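Local coordinates for sensor protein DivL (Caulobacter crescentus, PDB 4Q20) that is a membrane-bound sensor kinase of the two-component type, required for cell division and growth, that catalyses phosphorylation of the cell-cycle regulator CtrA, at residues 162-167 and 190-195. Residues are numbered along the deposited sequence; the frame is centred on the assembly and turned at random.
Sequences HLVENA and LDVSDT
Leu163 packs against Val192 through CB, 3.8 Å from Val192 CG2, and through CD1, 4.1 Å from the same methyl, the two side chains crossing at a slant; it also touches Phe249 and Cys251 of strand 247-254. The Val192 torsion (chi1 178°) sends CG1 opposite the backbone N, and this second methyl packs against the helix backbone, 3.7 Å from Leu163 O. That oxygen is already engaged by Ala167 N in the helical hydrogen bond; CG1 meets it in van der Waals contact. Val164 joins from the flank, its CG2 4.4 Å from Val192 CG1, and also packs on Leu179 of strand 176-183.

Helix 153-170 thus lies over the mixed sheet of the GHKL-type ATPase domain, an alpha/beta sandwich. Asn166 belongs to the N box on this helix and Asp194 opens the DxGxG sequence of the G1 box, motifs that line the nucleotide pocket in related histidine kinases. The short axes of 162-167 and 190-194 diverge by only 10° and come within 8.7 Å, the gap filled here by Val192 against Leu163 CB and Ala167 CB. One turn after Leu163, Ala167 continues the line of contact, its CB 4.1 Å from Val192 CG1. Ala167 CB also lies 4.0 Å from Asp194 OD2. The CB of Asp194 points toward the helix, but OD2 makes no hydrogen bond to segment 162-167, whereas Asp194 OD1 makes a weak one to Gly196 N.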
loop_
_atom_site.group_PDB
_atom_site.type_symbol
_atom_site.label_atom_id
_atom_site.label_comp_id
_atom_site.label_asym_id
_atom_site.label_seq_id
_atom_site.Cartn_x
_atom_site.Cartn_y
_atom_site.Cartn_z
ATOM N N HIS A 162 -1.063 13.063 -12.739
ATOM C CA HIS A 162 0.245 12.998 -12.095
ATOM C C HIS A 162 0.917 14.341 -12.081
ATOM O O HIS A 162 1.486 14.704 -11.051
ATOM C CB HIS A 162 1.143 11.959 -12.762
ATOM C CG HIS A 162 0.824 10.586 -12.299
ATOM N ND1 HIS A 162 -0.028 9.765 -13.008
ATOM C CD2 HIS A 162 1.163 9.973 -11.145
ATOM C CE1 HIS A 162 -0.148 8.671 -12.287
ATOM N NE2 HIS A 162 0.554 8.750 -11.159
ATOM N N LEU A 163 0.817 15.097 -13.204
ATOM C CA LEU A 163 1.406 16.423 -13.320
ATOM C C LEU A 163 0.710 17.458 -12.426
ATOM O O LEU A 163 1.403 18.268 -11.816
ATOM C CB LEU A 163 1.415 16.897 -14.784
ATOM C CG LEU A 163 2.370 16.152 -15.729
ATOM C CD1 LEU A 163 2.322 16.733 -17.122
ATOM C CD2 LEU A 163 3.800 16.113 -15.188
ATOM N N VAL A 164 -0.633 17.405 -12.306
ATOM C CA VAL A 164 -1.417 18.317 -11.448
ATOM C C VAL A 164 -1.140 18.059 -9.945
ATOM O O VAL A 164 -1.002 19.023 -9.177
ATOM C CB VAL A 164 -2.930 18.214 -11.759
ATOM C CG1 VAL A 164 -3.767 18.989 -10.749
ATOM C CG2 VAL A 164 -3.223 18.689 -13.176
ATOM N N GLU A 165 -1.073 16.785 -9.523
ATOM C CA GLU A 165 -0.838 16.474 -8.116
ATOM C C GLU A 165 0.592 16.801 -7.733
ATOM O O GLU A 165 0.820 17.288 -6.617
ATOM C CB GLU A 165 -1.201 15.011 -7.776
ATOM C CG GLU A 165 -2.703 14.781 -7.662
ATOM C CD GLU A 165 -3.476 15.498 -6.559
ATOM O OE1 GLU A 165 -2.840 16.097 -5.658
ATOM O OE2 GLU A 165 -4.728 15.440 -6.589
ATOM N N ASN A 166 1.544 16.603 -8.675
ATOM C CA ASN A 166 2.951 16.984 -8.494
ATOM C C ASN A 166 3.034 18.506 -8.303
ATOM O O ASN A 166 3.723 18.969 -7.381
ATOM C CB ASN A 166 3.807 16.522 -9.687
ATOM C CG ASN A 166 5.193 17.112 -9.729
ATOM O OD1 ASN A 166 6.077 16.710 -8.970
ATOM N ND2 ASN A 166 5.402 18.097 -10.612
ATOM N N ALA A 167 2.298 19.270 -9.152
ATOM C CA ALA A 167 2.220 20.730 -9.102
ATOM C C ALA A 167 1.605 21.212 -7.780
ATOM O O ALA A 167 2.167 22.101 -7.153
ATOM C CB ALA A 167 1.411 21.251 -10.278
ATOM N N LEU A 190 0.907 19.962 -24.069
ATOM C CA LEU A 190 0.116 20.093 -22.846
ATOM C C LEU A 190 1.029 20.622 -21.746
ATOM O O LEU A 190 2.048 19.999 -21.457
ATOM C CB LEU A 190 -0.522 18.737 -22.448
ATOM C CG LEU A 190 -1.286 17.978 -23.552
ATOM C CD1 LEU A 190 -1.647 16.600 -23.107
ATOM C CD2 LEU A 190 -2.534 18.713 -23.993
ATOM N N ASP A 191 0.714 21.785 -21.175
ATOM C CA ASP A 191 1.569 22.357 -20.132
ATOM C C ASP A 191 0.885 22.357 -18.772
ATOM O O ASP A 191 -0.329 22.523 -18.686
ATOM C CB ASP A 191 2.006 23.792 -20.485
ATOM C CG ASP A 191 2.569 23.974 -21.883
ATOM O OD1 ASP A 191 3.802 23.834 -22.043
ATOM O OD2 ASP A 191 1.778 24.332 -22.812
ATOM N N VAL A 192 1.660 22.138 -17.709
ATOM C CA VAL A 192 1.170 22.178 -16.332
ATOM C C VAL A 192 2.172 23.055 -15.575
ATOM O O VAL A 192 3.263 22.617 -15.184
ATOM C CB VAL A 192 0.900 20.796 -15.661
ATOM C CG1 VAL A 192 0.443 20.979 -14.217
ATOM C CG2 VAL A 192 -0.132 19.993 -16.447
ATOM N N SER A 193 1.815 24.331 -15.467
ATOM C CA SER A 193 2.616 25.378 -14.845
ATOM C C SER A 193 2.215 25.553 -13.378
ATOM O O SER A 193 1.061 25.338 -13.017
ATOM C CB SER A 193 2.436 26.677 -15.615
ATOM O OG SER A 193 2.885 27.783 -14.851
ATOM N N ASP A 194 3.174 25.907 -12.531
ATOM C CA ASP A 194 2.896 26.135 -11.118
ATOM C C ASP A 194 3.694 27.324 -10.616
ATOM O O ASP A 194 4.803 27.571 -11.088
ATOM C CB ASP A 194 3.130 24.882 -10.242
ATOM C CG ASP A 194 4.540 24.307 -10.226
ATOM O OD1 ASP A 194 5.387 24.825 -9.439
ATOM O OD2 ASP A 194 4.778 23.265 -10.931
ATOM N N THR A 195 3.111 28.067 -9.660
ATOM C CA THR A 195 3.741 29.253 -9.074
ATOM C C THR A 195 4.440 28.852 -7.768
ATOM O O THR A 195 4.632 29.681 -6.869
ATOM C CB THR A 195 2.704 30.388 -8.886
ATOM O OG1 THR A 195 1.755 30.013 -7.880
ATOM C CG2 THR A 195 1.996 30.764 -10.184
#